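Local structure of serine-rich Repeat Adhesion Glycoprotein (Srr1) (Streptococcus agalactiae, 4MBO) at residues 86-91 and 107-112; 159-164 and 172-177; 229-234 and 253-258. The protein binds fibrinogen, consistent with its role as a surface adhesin through which the bacterium probably attaches to host tissue. All blocks are in the same frame, centred on the assembly; numbering follows the deposited sequence. Where two conformers were deposited one is given.

Interaction 1. Residues 86-91 and 107-112; sequences TGQLLA and TRYAST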
ATOM      1  N   THR A  86       6.235  14.545 -31.107  1.00 38.75           N
ATOM      2  CA  THR A  86       5.576  13.841 -32.203  1.00 39.28           C
ATOM      3  C   THR A  86       4.754  12.652 -31.690  1.00 39.16           C
ATOM      4  O   THR A  86       4.133  11.946 -32.470  1.00 40.07           O
ATOM      5  CB  THR A  86       6.606  13.311 -33.229  1.00 40.17           C
ATOM      6  OG1 THR A  86       7.283  12.157 -32.705  1.00 42.13           O
ATOM      7  CG2 THR A  86       7.632  14.395 -33.573  1.00 39.74           C
ATOM      8  N   GLY A  87       4.772  12.420 -30.381  1.00 36.93           N
ATOM      9  CA  GLY A  87       4.066  11.291 -29.795  1.00 36.43           C
ATOM     10  C   GLY A  87       4.873   9.990 -29.872  1.00 37.52           C
ATOM     11  O   GLY A  87       4.371   8.936 -29.493  1.00 42.02           O
ATOM     12  N   GLN A  88       6.121  10.061 -30.333  1.00 34.99           N
ATOM     13  CA  GLN A  88       6.964   8.853 -30.439  1.00 34.05           C
ATOM     14  C   GLN A  88       7.749   8.573 -29.147  1.00 33.49           C
ATOM     15  O   GLN A  88       8.028   9.471 -28.373  1.00 28.82           O
ATOM     16  CB  GLN A  88       7.870   8.958 -31.644  1.00 34.60           C
ATOM     17  CG  GLN A  88       7.112   8.741 -32.959  1.00 37.75           C
ATOM     18  CD  GLN A  88       7.940   9.116 -34.159  1.00 39.89           C
ATOM     19  OE1 GLN A  88       7.976  10.278 -34.563  1.00 40.63           O
ATOM     20  NE2 GLN A  88       8.581   8.126 -34.764  1.00 41.17           N
ATOM     21  N   LEU A  89       8.103   7.307 -28.928  1.00 32.20           N
ATOM     22  CA  LEU A  89       8.695   6.896 -27.650  1.00 31.57           C
ATOM     23  C   LEU A  89      10.213   7.134 -27.579  1.00 27.78           C
ATOM     24  O   LEU A  89      10.965   6.623 -28.406  1.00 27.72           O
ATOM     25  CB  LEU A  89       8.336   5.418 -27.382  1.00 36.07           C
ATOM     26  CG  LEU A  89       8.068   5.039 -25.931  1.00 36.00           C
ATOM     27  CD1 LEU A  89       7.412   3.659 -25.822  1.00 39.92           C
ATOM     28  CD2 LEU A  89       9.332   5.102 -25.124  1.00 38.63           C
ATOM     29  N   LEU A  90      10.632   7.958 -26.607  1.00 23.48           N
ATOM     30  CA  LEU A  90      12.057   8.254 -26.379  1.00 21.78           C
ATOM     31  C   LEU A  90      12.706   7.250 -25.423  1.00 20.11           C
ATOM     32  O   LEU A  90      13.843   6.861 -25.607  1.00 20.76           O
ATOM     33  CB  LEU A  90      12.239   9.654 -25.785  1.00 21.46           C
ATOM     34  CG  LEU A  90      11.907  10.833 -26.695  1.00 22.93           C
ATOM     35  CD1 LEU A  90      11.981  12.098 -25.851  1.00 23.69           C
ATOM     36  CD2 LEU A  90      12.817  10.904 -27.902  1.00 25.12           C
ATOM     37  N   ALA A  91      11.982   6.859 -24.397  1.00 19.72           N
ATOM     38  CA  ALA A  91      12.551   5.947 -23.399  1.00 19.75           C
ATOM     39  C   ALA A  91      11.494   5.241 -22.616  1.00 21.62           C
ATOM     40  O   ALA A  91      10.399   5.781 -22.403  1.00 22.11           O
ATOM     41  CB  ALA A  91      13.430   6.743 -22.437  1.00 19.56           C
ATOM     42  N   THR A 107      15.416   4.555 -26.510  1.00 21.95           N
ATOM     43  CA  THR A 107      15.009   3.723 -27.639  1.00 23.03           C
ATOM     44  C   THR A 107      15.839   3.931 -28.908  1.00 23.56           C
ATOM     45  O   THR A 107      16.653   4.847 -29.025  1.00 23.34           O
ATOM     46  CB  THR A 107      13.554   4.030 -28.001  1.00 24.80           C
ATOM     47  OG1 THR A 107      13.475   5.403 -28.428  1.00 24.25           O
ATOM     48  CG2 THR A 107      12.607   3.753 -26.855  1.00 25.19           C
ATOM     49  N   ARG A 108      15.621   3.056 -29.893  1.00 26.12           N
ATOM     50  CA  ARG A 108      16.253   3.202 -31.193  1.00 26.90           C
ATOM     51  C   ARG A 108      15.802   4.542 -31.787  1.00 27.13           C
ATOM     52  O   ARG A 108      16.609   5.310 -32.300  1.00 25.60           O
ATOM     53  CB  ARG A 108      15.850   2.023 -32.117  1.00 30.33           C
ATOM     54  CG  ARG A 108      16.524   2.008 -33.474  1.00 33.77           C
ATOM     55  CD  ARG A 108      16.407   0.648 -34.202  1.00 38.26           C
ATOM     56  NE  ARG A 108      16.802  -0.477 -33.332  1.00 39.31           N
ATOM     57  CZ  ARG A 108      16.076  -1.566 -33.072  1.00 39.83           C
ATOM     58  NH1 ARG A 108      14.936  -1.832 -33.713  1.00 43.65           N
ATOM     59  NH2 ARG A 108      16.561  -2.469 -32.242  1.00 39.37           N
ATOM     60  N   TYR A 109      14.515   4.835 -31.654  1.00 27.66           N
ATOM     61  CA  TYR A 109      13.986   6.110 -32.176  1.00 29.92           C
ATOM     62  C   TYR A 109      14.742   7.294 -31.560  1.00 28.68           C
ATOM     63  O   TYR A 109      15.191   8.201 -32.261  1.00 28.03           O
ATOM     64  CB  TYR A 109      12.494   6.234 -31.927  1.00 30.43           C
ATOM     65  CG  TYR A 109      11.985   7.653 -32.211  1.00 31.51           C
ATOM     66  CD1 TYR A 109      11.882   8.126 -33.512  1.00 33.34           C
ATOM     67  CD2 TYR A 109      11.645   8.513 -31.174  1.00 30.65           C
ATOM     68  CE1 TYR A 109      11.435   9.403 -33.780  1.00 32.78           C
ATOM     69  CE2 TYR A 109      11.188   9.793 -31.433  1.00 31.33           C
ATOM     70  CZ  TYR A 109      11.086  10.238 -32.747  1.00 34.24           C
ATOM     71  OH  TYR A 109      10.648  11.525 -33.058  1.00 31.16           O
ATOM     72  N   ALA A 110      14.925   7.264 -30.238  1.00 26.47           N
ATOM     73  CA  ALA A 110      15.658   8.340 -29.595  1.00 25.27           C
ATOM     74  C   ALA A 110      17.069   8.512 -30.136  1.00 25.94           C
ATOM     75  O   ALA A 110      17.547   9.619 -30.228  1.00 25.16           O
ATOM     76  CB  ALA A 110      15.705   8.126 -28.078  1.00 24.26           C
ATOM     77  N   SER A 111      17.748   7.403 -30.462  1.00 26.98           N
ATOM     78  CA  SER A 111      19.121   7.450 -30.969  1.00 29.12           C
ATOM     79  C   SER A 111      19.257   8.131 -32.349  1.00 31.30           C
ATOM     80  O   SER A 111      20.359   8.490 -32.735  1.00 32.77           O
ATOM     81  CB  SER A 111      19.756   6.034 -31.008  1.00 30.24           C
ATOM     82  OG  SER A 111      19.167   5.193 -32.008  1.00 32.06           O
ATOM     83  N   THR A 112      18.136   8.346 -33.042  1.00 32.11           N
ATOM     84  CA  THR A 112      18.134   9.002 -34.360  1.00 33.41           C
ATOM     85  C   THR A 112      17.997  10.516 -34.243  1.00 33.20           C
ATOM     86  O   THR A 112      18.176  11.237 -35.220  1.00 34.82           O
ATOM     87  CB  THR A 112      16.969   8.517 -35.266  1.00 35.16           C
ATOM     88  OG1 THR A 112      15.696   8.953 -34.753  1.00 33.56           O
ATOM     89  CG2 THR A 112      16.972   7.010 -35.409  1.00 35.30           C
TER
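Thr107 lies against the carbonyls of Leu89 and Leu90 and also caps the short, weakly bonded helical turn 108-111, so that a single residue ties a strand to that turn within the bacterial Ig domain. Its hydroxyl OG1 donates to Leu89 O over 2.8 Å, while its backbone N donates to Leu90 O at 2.9 Å. The same OG1 accepts from Ala110 N at 3.0 Å with a nearly straight N-H...O angle of 163°, the side-chain bond that defines an N-cap. With chi1 at 63°, OG1 sits between the backbone N and the carbonyl carbon of its own residue, which lets it serve both partners. Beside the cap, Tyr109 turns its ring toward 86-91, and Gln88 lies across one face of it. Gln88 CB stands 3.8 Å from the ring centroid in a CH-pi contact, and the amide follows over the same face, NE2 coming within 3.3 Å of Tyr109 CE1. Amide and ring are inclined by 34°, so this is an oblique cover and not a flat stack. The ring edge meets Leu89 O, with CD2 at 3.4 Å. Further out, Asp84 is hydrogen-bonded to Tyr109 OH and to Thr86 OG1, so the phenol oxygen is held in place from outside the contact, and Leu90 and Ala91 both face Ile82 in a classic beta bulge. Toward the interior, Leu90 CD2 touches Ala110 CB at 4.0 Å.

Interaction 2. Residues 159-164 and 172-177; sequences NSPSVT and NVRSRI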
ATOM      1  N   ASN A 159      -5.115   5.377   9.149  0.70 19.69           N
ATOM      2  CA  ASN A 159      -6.267   5.416  10.032  0.70 21.22           C
ATOM      3  C   ASN A 159      -6.115   4.558  11.271  0.70 19.94           C
ATOM      4  O   ASN A 159      -5.406   3.545  11.254  0.70 19.88           O
ATOM      5  CB  ASN A 159      -7.510   4.965   9.290  0.70 24.00           C
ATOM      6  CG  ASN A 159      -8.064   6.034   8.389  0.70 26.99           C
ATOM      7  OD1 ASN A 159      -7.714   7.224   8.501  0.70 34.46           O
ATOM      8  ND2 ASN A 159      -8.935   5.633   7.498  0.70 28.68           N
ATOM      9  N   SER A 160      -6.786   4.971  12.347  0.70 20.66           N
ATOM     10  CA  SER A 160      -6.767   4.223  13.611  0.70 20.59           C
ATOM     11  C   SER A 160      -7.874   3.170  13.650  0.70 18.86           C
ATOM     12  O   SER A 160      -8.850   3.274  12.943  0.70 18.19           O
ATOM     13  CB  SER A 160      -6.951   5.159  14.811  0.70 24.06           C
ATOM     14  OG  SER A 160      -5.856   6.051  14.902  0.70 28.10           O
ATOM     15  N   PRO A 161      -7.706   2.150  14.486  1.00 18.77           N
ATOM     16  CA  PRO A 161      -8.764   1.150  14.616  1.00 18.03           C
ATOM     17  C   PRO A 161     -10.075   1.648  15.181  1.00 18.29           C
ATOM     18  O   PRO A 161     -10.122   2.692  15.849  1.00 19.13           O
ATOM     19  CB  PRO A 161      -8.145   0.130  15.580  1.00 19.13           C
ATOM     20  CG  PRO A 161      -6.677   0.263  15.354  1.00 20.64           C
ATOM     21  CD  PRO A 161      -6.467   1.729  15.153  1.00 20.34           C
ATOM     22  N   SER A 162     -11.148   0.922  14.862  0.70 18.15           N
ATOM     23  CA  SER A 162     -12.453   1.139  15.462  0.70 19.16           C
ATOM     24  C   SER A 162     -12.386   0.427  16.796  0.70 19.30           C
ATOM     25  O   SER A 162     -11.928  -0.715  16.855  0.70 19.60           O
ATOM     26  CB  SER A 162     -13.558   0.500  14.633  0.70 20.82           C
ATOM     27  OG  SER A 162     -13.740   1.187  13.420  0.70 22.28           O
ATOM     28  N   VAL A 163     -12.877   1.078  17.851  1.00 19.17           N
ATOM     29  CA  VAL A 163     -12.854   0.520  19.201  1.00 21.19           C
ATOM     30  C   VAL A 163     -14.170   0.722  19.948  1.00 21.72           C
ATOM     31  O   VAL A 163     -14.751   1.796  19.896  1.00 22.48           O
ATOM     32  CB  VAL A 163     -11.777   1.244  20.039  1.00 22.97           C
ATOM     33  CG1 VAL A 163     -11.696   0.688  21.459  1.00 25.41           C
ATOM     34  CG2 VAL A 163     -10.427   1.172  19.366  1.00 23.85           C
ATOM     35  N   THR A 164     -14.614  -0.311  20.647  1.00 21.18           N
ATOM     36  CA  THR A 164     -15.771  -0.234  21.520  1.00 22.02           C
ATOM     37  C   THR A 164     -15.285  -0.713  22.888  1.00 22.65           C
ATOM     38  O   THR A 164     -14.680  -1.782  23.002  1.00 21.12           O
ATOM     39  CB  THR A 164     -16.927  -1.142  21.040  1.00 23.51           C
ATOM     40  OG1 THR A 164     -17.451  -0.624  19.804  1.00 24.61           O
ATOM     41  CG2 THR A 164     -18.008  -1.206  22.070  1.00 25.42           C
ATOM     42  N   ASN A 172     -12.129  -4.363  19.183  1.00 15.32           N
ATOM     43  CA  ASN A 172     -11.418  -3.420  18.324  1.00 16.14           C
ATOM     44  C   ASN A 172     -10.969  -4.125  17.049  1.00 15.59           C
ATOM     45  O   ASN A 172     -10.623  -5.281  17.078  1.00 15.28           O
ATOM     46  CB  ASN A 172     -10.262  -2.676  19.012  1.00 15.97           C
ATOM     47  CG  ASN A 172      -9.079  -3.559  19.366  1.00 17.13           C
ATOM     48  OD1 ASN A 172      -8.098  -3.570  18.635  1.00 16.93           O
ATOM     49  ND2 ASN A 172      -9.162  -4.272  20.491  1.00 17.58           N
ATOM     50  N   VAL A 173     -10.992  -3.401  15.926  1.00 14.54           N
ATOM     51  CA  VAL A 173     -10.731  -3.978  14.612  1.00 14.34           C
ATOM     52  C   VAL A 173     -10.293  -2.904  13.625  1.00 14.54           C
ATOM     53  O   VAL A 173     -10.622  -1.704  13.780  1.00 15.39           O
ATOM     54  CB  VAL A 173     -12.031  -4.694  14.098  1.00 14.19           C
ATOM     55  CG1 VAL A 173     -13.095  -3.652  13.717  1.00 14.50           C
ATOM     56  CG2 VAL A 173     -11.773  -5.644  12.930  1.00 14.33           C
ATOM     57  N   ARG A 174      -9.579  -3.330  12.596  1.00 13.56           N
ATOM     58  CA  ARG A 174      -9.177  -2.440  11.493  1.00 14.47           C
ATOM     59  C   ARG A 174      -8.976  -3.261  10.240  1.00 14.81           C
ATOM     60  O   ARG A 174      -8.606  -4.423  10.331  1.00 16.66           O
ATOM     61  CB  ARG A 174      -7.915  -1.640  11.850  1.00 14.55           C
ATOM     62  CG  ARG A 174      -7.494  -0.652  10.784  1.00 15.97           C
ATOM     63  CD  ARG A 174      -6.373   0.267  11.262  1.00 16.68           C
ATOM     64  NE  ARG A 174      -5.224  -0.503  11.743  1.00 19.18           N
ATOM     65  CZ  ARG A 174      -4.119   0.039  12.257  1.00 20.60           C
ATOM     66  NH1 ARG A 174      -3.994   1.362  12.317  1.00 21.68           N
ATOM     67  NH2 ARG A 174      -3.142  -0.742  12.712  1.00 20.52           N
ATOM     68  N   SER A 175      -9.243  -2.702   9.064  1.00 14.46           N
ATOM     69  CA  SER A 175      -8.999  -3.417   7.828  1.00 13.99           C
ATOM     70  C   SER A 175      -8.456  -2.480   6.780  1.00 14.66           C
ATOM     71  O   SER A 175      -8.544  -1.291   6.956  1.00 14.96           O
ATOM     72  CB  SER A 175     -10.256  -4.094   7.346  1.00 14.63           C
ATOM     73  OG  SER A 175     -11.235  -3.104   7.008  1.00 15.37           O
ATOM     74  N   ARG A 176      -7.881  -3.032   5.726  1.00 14.16           N
ATOM     75  CA  ARG A 176      -7.273  -2.225   4.663  1.00 14.25           C
ATOM     76  C   ARG A 176      -7.090  -3.015   3.386  1.00 15.28           C
ATOM     77  O   ARG A 176      -6.705  -4.167   3.414  1.00 14.48           O
ATOM     78  CB  ARG A 176      -5.905  -1.750   5.184  1.00 14.95           C
ATOM     79  CG  ARG A 176      -5.216  -0.695   4.365  1.00 15.54           C
ATOM     80  CD  ARG A 176      -3.958  -0.202   5.091  1.00 15.10           C
ATOM     81  NE  ARG A 176      -3.528   0.994   4.409  1.00 15.65           N
ATOM     82  CZ  ARG A 176      -2.558   1.066   3.522  1.00 16.13           C
ATOM     83  NH1 ARG A 176      -2.368   2.216   2.906  1.00 17.33           N
ATOM     84  NH2 ARG A 176      -1.801   0.018   3.216  1.00 15.64           N
ATOM     85  N   ILE A 177      -7.358  -2.389   2.229  1.00 15.72           N
ATOM     86  CA  ILE A 177      -6.995  -2.954   0.977  1.00 16.94           C
ATOM     87  C   ILE A 177      -5.557  -2.480   0.830  1.00 18.88           C
ATOM     88  O   ILE A 177      -5.286  -1.264   0.708  1.00 19.69           O
ATOM     89  CB  ILE A 177      -7.869  -2.429  -0.170  1.00 19.96           C
ATOM     90  CG1 ILE A 177      -9.299  -2.907   0.051  1.00 20.95           C
ATOM     91  CG2 ILE A 177      -7.288  -2.882  -1.477  1.00 20.63           C
ATOM     92  CD1 ILE A 177     -10.320  -2.413  -0.948  1.00 25.09           C
TER
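The beta hairpin of strands 162-165 and 169-181 brings Ser162 and Val173 together as an antiparallel hydrogen-bonded pair, followed by Val163 and Asn172 as a non-hydrogen-bonded pair. Ser162 N donates to Val173 O at 2.9 Å and Val173 N returns the bond to Ser162 O at 3.0 Å. In the next pair, Val163 CG2 and Asn172 CB run side by side, 3.9 Å apart and pointing the same way. The amide of Asn172 is committed to the adjoining strand 186-202, where Asn194 and Glu196 take its polar atoms, while Ser162 and Val173 face strand 309-316 at Tyr312 and Ser310.

Where the strand pairing gives way to the loop 159-161, Arg174 takes over the link. Its NH1 donates to Asn159 O at 2.8 Å, with the acceptor close to the guanidinium plane and the donor in the plane of the carbonyl. The chain starts out extended and then bends at chi3 (55°), turning the guanidinium back beside the loop. Pro161 lies over one face of that group, its CG 4.0 Å from Arg174 CZ and offset toward the rim, and Pro161 CB also leans on Arg174 CB. A second nitrogen, NH2, forms a salt bridge with Asp242 and a hydrogen bond with Gln192. The planar group is therefore held in its rotation from more than one direction. A calcium ion lies about 6 Å from the arginine side chain. The whole is a beta hairpin within an antiparallel sheet of the fibrinogen-binding adhesin's C-terminal family region, with an arginine of strand 169-181 linking the lead-in segment 159-161 to strand 186-202.

Interaction 3. Residues 229-234 and 253-258; sequences EVKILK and FEDVTS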
ATOM      1  N   GLU A 229      -9.407 -16.420  -1.238  0.70 18.55           N
ATOM      2  CA  GLU A 229      -8.330 -17.196  -0.614  0.70 19.91           C
ATOM      3  C   GLU A 229      -8.195 -16.545   0.744  0.70 18.66           C
ATOM      4  O   GLU A 229      -8.016 -15.327   0.836  0.70 18.39           O
ATOM      5  CB  GLU A 229      -7.034 -17.087  -1.400  0.70 23.22           C
ATOM      6  CG  GLU A 229      -7.205 -17.502  -2.842  0.70 26.74           C
ATOM      7  CD  GLU A 229      -5.936 -17.484  -3.666  0.70 32.20           C
ATOM      8  OE1 GLU A 229      -4.980 -16.734  -3.361  0.70 34.34           O
ATOM      9  OE2 GLU A 229      -5.931 -18.219  -4.667  0.70 35.96           O
ATOM     10  N   VAL A 230      -8.335 -17.343   1.798  1.00 17.59           N
ATOM     11  CA  VAL A 230      -8.329 -16.842   3.169  1.00 16.49           C
ATOM     12  C   VAL A 230      -7.230 -17.496   3.983  1.00 16.76           C
ATOM     13  O   VAL A 230      -7.100 -18.716   3.985  1.00 17.56           O
ATOM     14  CB  VAL A 230      -9.675 -17.158   3.879  1.00 16.84           C
ATOM     15  CG1 VAL A 230      -9.681 -16.640   5.309  1.00 16.22           C
ATOM     16  CG2 VAL A 230     -10.846 -16.572   3.111  1.00 17.19           C
ATOM     17  N   LYS A 231      -6.457 -16.664   4.673  1.00 16.29           N
ATOM     18  CA  LYS A 231      -5.379 -17.121   5.551  1.00 16.65           C
ATOM     19  C   LYS A 231      -5.554 -16.357   6.850  1.00 17.02           C
ATOM     20  O   LYS A 231      -5.840 -15.159   6.849  1.00 15.64           O
ATOM     21  CB  LYS A 231      -3.980 -16.837   4.947  1.00 19.27           C
ATOM     22  CG  LYS A 231      -2.811 -17.285   5.822  1.00 21.44           C
ATOM     23  CD  LYS A 231      -1.440 -17.291   5.104  1.00 25.56           C
ATOM     24  CE  LYS A 231      -1.005 -15.904   4.667  1.00 29.64           C
ATOM     25  NZ  LYS A 231       0.382 -15.899   4.070  1.00 34.05           N
ATOM     26  N   ILE A 232      -5.404 -17.065   7.976  1.00 15.27           N
ATOM     27  CA  ILE A 232      -5.532 -16.480   9.312  1.00 15.63           C
ATOM     28  C   ILE A 232      -4.240 -16.711  10.093  1.00 15.61           C
ATOM     29  O   ILE A 232      -3.763 -17.848  10.227  1.00 16.49           O
ATOM     30  CB  ILE A 232      -6.735 -17.067  10.088  1.00 15.04           C
ATOM     31  CG1 ILE A 232      -7.973 -17.047   9.209  1.00 16.59           C
ATOM     32  CG2 ILE A 232      -6.920 -16.356  11.418  1.00 15.72           C
ATOM     33  CD1 ILE A 232      -9.201 -17.652   9.839  1.00 17.83           C
ATOM     34  N   LEU A 233      -3.674 -15.620  10.586  1.00 15.53           N
ATOM     35  CA  LEU A 233      -2.450 -15.637  11.357  1.00 15.93           C
ATOM     36  C   LEU A 233      -2.672 -15.104  12.754  1.00 16.37           C
ATOM     37  O   LEU A 233      -3.552 -14.284  12.980  1.00 17.00           O
ATOM     38  CB  LEU A 233      -1.360 -14.774  10.670  1.00 16.33           C
ATOM     39  CG  LEU A 233      -1.104 -15.070   9.217  1.00 17.52           C
ATOM     40  CD1 LEU A 233      -0.125 -14.064   8.648  1.00 19.42           C
ATOM     41  CD2 LEU A 233      -0.598 -16.478   9.004  1.00 19.31           C
ATOM     42  N   LYS A 234      -1.896 -15.621  13.714  0.50 16.73           N
ATOM     43  CA  LYS A 234      -1.965 -15.171  15.114  0.50 16.63           C
ATOM     44  C   LYS A 234      -0.616 -14.561  15.508  0.50 17.18           C
ATOM     45  O   LYS A 234       0.455 -15.128  15.206  0.50 17.62           O
ATOM     46  CB  LYS A 234      -2.311 -16.334  16.061  0.50 17.76           C
ATOM     47  CG  LYS A 234      -2.395 -15.954  17.533  0.50 18.89           C
ATOM     48  CD  LYS A 234      -2.761 -17.165  18.380  0.50 20.54           C
ATOM     49  CE  LYS A 234      -2.572 -16.909  19.862  0.50 22.73           C
ATOM     50  NZ  LYS A 234      -1.142 -16.721  20.201  0.50 23.98           N
ATOM     51  N   PHE A 253       4.622 -14.586  13.395  1.00 21.92           N
ATOM     52  CA  PHE A 253       3.265 -14.974  12.961  1.00 21.03           C
ATOM     53  C   PHE A 253       3.106 -16.482  12.915  1.00 21.23           C
ATOM     54  O   PHE A 253       4.018 -17.191  12.489  1.00 23.39           O
ATOM     55  CB  PHE A 253       2.946 -14.417  11.570  1.00 20.75           C
ATOM     56  CG  PHE A 253       2.773 -12.925  11.540  1.00 21.77           C
ATOM     57  CD1 PHE A 253       1.538 -12.362  11.768  1.00 20.60           C
ATOM     58  CD2 PHE A 253       3.843 -12.093  11.277  1.00 25.29           C
ATOM     59  CE1 PHE A 253       1.354 -11.001  11.741  1.00 21.88           C
ATOM     60  CE2 PHE A 253       3.670 -10.712  11.240  1.00 24.95           C
ATOM     61  CZ  PHE A 253       2.438 -10.167  11.485  1.00 22.93           C
ATOM     62  N   GLU A 254       1.984 -16.969  13.430  1.00 19.99           N
ATOM     63  CA  GLU A 254       1.667 -18.382  13.387  1.00 20.03           C
ATOM     64  C   GLU A 254       0.446 -18.536  12.530  1.00 18.73           C
ATOM     65  O   GLU A 254      -0.542 -17.833  12.742  1.00 18.57           O
ATOM     66  CB  GLU A 254       1.320 -18.878  14.798  1.00 21.33           C
ATOM     67  CG  GLU A 254       1.026 -20.342  14.833  1.00 22.49           C
ATOM     68  CD  GLU A 254       0.652 -20.857  16.208  1.00 25.34           C
ATOM     69  OE1 GLU A 254       0.317 -20.062  17.148  1.00 25.20           O
ATOM     70  OE2 GLU A 254       0.654 -22.093  16.328  1.00 24.02           O
ATOM     71  N   ASP A 255       0.467 -19.496  11.624  1.00 18.29           N
ATOM     72  CA  ASP A 255      -0.702 -19.743  10.768  1.00 18.38           C
ATOM     73  C   ASP A 255      -1.718 -20.641  11.498  1.00 18.66           C
ATOM     74  O   ASP A 255      -1.427 -21.803  11.813  1.00 20.25           O
ATOM     75  CB  ASP A 255      -0.257 -20.379   9.465  1.00 19.30           C
ATOM     76  CG  ASP A 255      -1.342 -20.414   8.419  1.00 20.46           C
ATOM     77  OD1 ASP A 255      -2.487 -20.787   8.738  1.00 19.92           O
ATOM     78  OD2 ASP A 255      -0.995 -20.101   7.250  1.00 22.25           O
ATOM     79  N   VAL A 256      -2.864 -20.070  11.801  1.00 17.06           N
ATOM     80  CA  VAL A 256      -3.965 -20.784  12.501  1.00 16.36           C
ATOM     81  C   VAL A 256      -5.195 -20.966  11.602  1.00 17.07           C
ATOM     82  O   VAL A 256      -6.291 -21.273  12.068  1.00 18.27           O
ATOM     83  CB  VAL A 256      -4.339 -20.055  13.810  1.00 15.98           C
ATOM     84  CG1 VAL A 256      -3.159 -19.993  14.763  1.00 16.70           C
ATOM     85  CG2 VAL A 256      -4.834 -18.641  13.518  1.00 15.10           C
ATOM     86  N   THR A 257      -5.013 -20.854  10.292  1.00 16.79           N
ATOM     87  CA  THR A 257      -6.103 -21.037   9.361  1.00 17.44           C
ATOM     88  C   THR A 257      -6.899 -22.325   9.617  1.00 18.40           C
ATOM     89  O   THR A 257      -8.155 -22.308   9.622  1.00 19.36           O
ATOM     90  CB  THR A 257      -5.572 -21.039   7.923  1.00 17.97           C
ATOM     91  OG1 THR A 257      -4.769 -19.887   7.724  1.00 17.49           O
ATOM     92  CG2 THR A 257      -6.721 -21.078   6.883  1.00 19.12           C
ATOM     93  N   SER A 258      -6.196 -23.418   9.913  1.00 19.37           N
ATOM     94  CA  SER A 258      -6.890 -24.698  10.088  1.00 21.80           C
ATOM     95  C   SER A 258      -7.732 -24.794  11.358  1.00 23.30           C
ATOM     96  O   SER A 258      -8.586 -25.681  11.479  1.00 26.45           O
ATOM     97  CB  SER A 258      -5.922 -25.875  10.033  1.00 23.18           C
ATOM     98  OG  SER A 258      -5.057 -25.874  11.168  1.00 23.19           O
TER
HETATM   99  O   HOH W   1       1.182 -17.957  18.375  1.00 30.73           O
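Thr257 OG1 is gripped from two sides: it accepts from Ile232 N at 2.9 Å in an essentially straight bond (179°) and passes its own proton to Asp255 OD1 at 2.7 Å. That carboxylate oxygen also receives Thr257 N at 3.0 Å, closing an Asx turn that starts from the last of the antiparallel bridge pairs with strand 229-235. The two donors meet OD1 differently, the backbone N nearly along the C-O axis and the hydroxyl on the syn side, tilted 29° from the carboxylate plane. Asp255 thus orients the threonine, and the threonine hydroxyl stands in for a backbone acceptor where the second strand has already turned aside.

Leading into the turn are two bridge pairs: Lys234 N donates to Glu254 O at 2.8 Å, with the reverse bond from Glu254 N to Lys234 O, and Leu233 with Asp255 forms the non-hydrogen-bonded pair. Within the turn, Val256 N donates to Ile232 O at 2.9 Å. A water accepting from Lys234 NZ and donating to Glu254 OE1, 2.6 Å from that oxygen, joins two charged ends that do not meet directly. Ile232 CG2 meets Val256 CG2 at 3.7 Å, the two chains crossing at about a right angle, and Trp273 packs on Ile232. Leu233 divides its branches, CD2 settling against the backbone of Asp255 and CD1 approaching the ring of Phe253, which Tyr248 meets edge-to-face. With CG of Leu233 set beside its own backbone N (chi1 -52°), both partners come within range. The contact to the aromatic ring is made at its CD1, 3.9 Å from Leu233 CD1.

The three contacts follow one another along the chain, each closing before the next opens. Interaction 1 belongs to the bacterial Ig domain and stands alone: its centre is 48 Å from that of interaction 2 and 50 Å from that of interaction 3, on the opposite side of the chain's centre from both. Interactions 2 and 3 reach the same branched antiparallel sheet of the adhesin region, with centres 19 Å apart and nearest atoms about 11 Å apart; they do not touch, and strands 186-202 and 283-290 lie between them in the sheet pairing. Interaction 2 comes close to calcium; in interaction 3 the side chain of Phe253 remains about 11 Å from a bound ion.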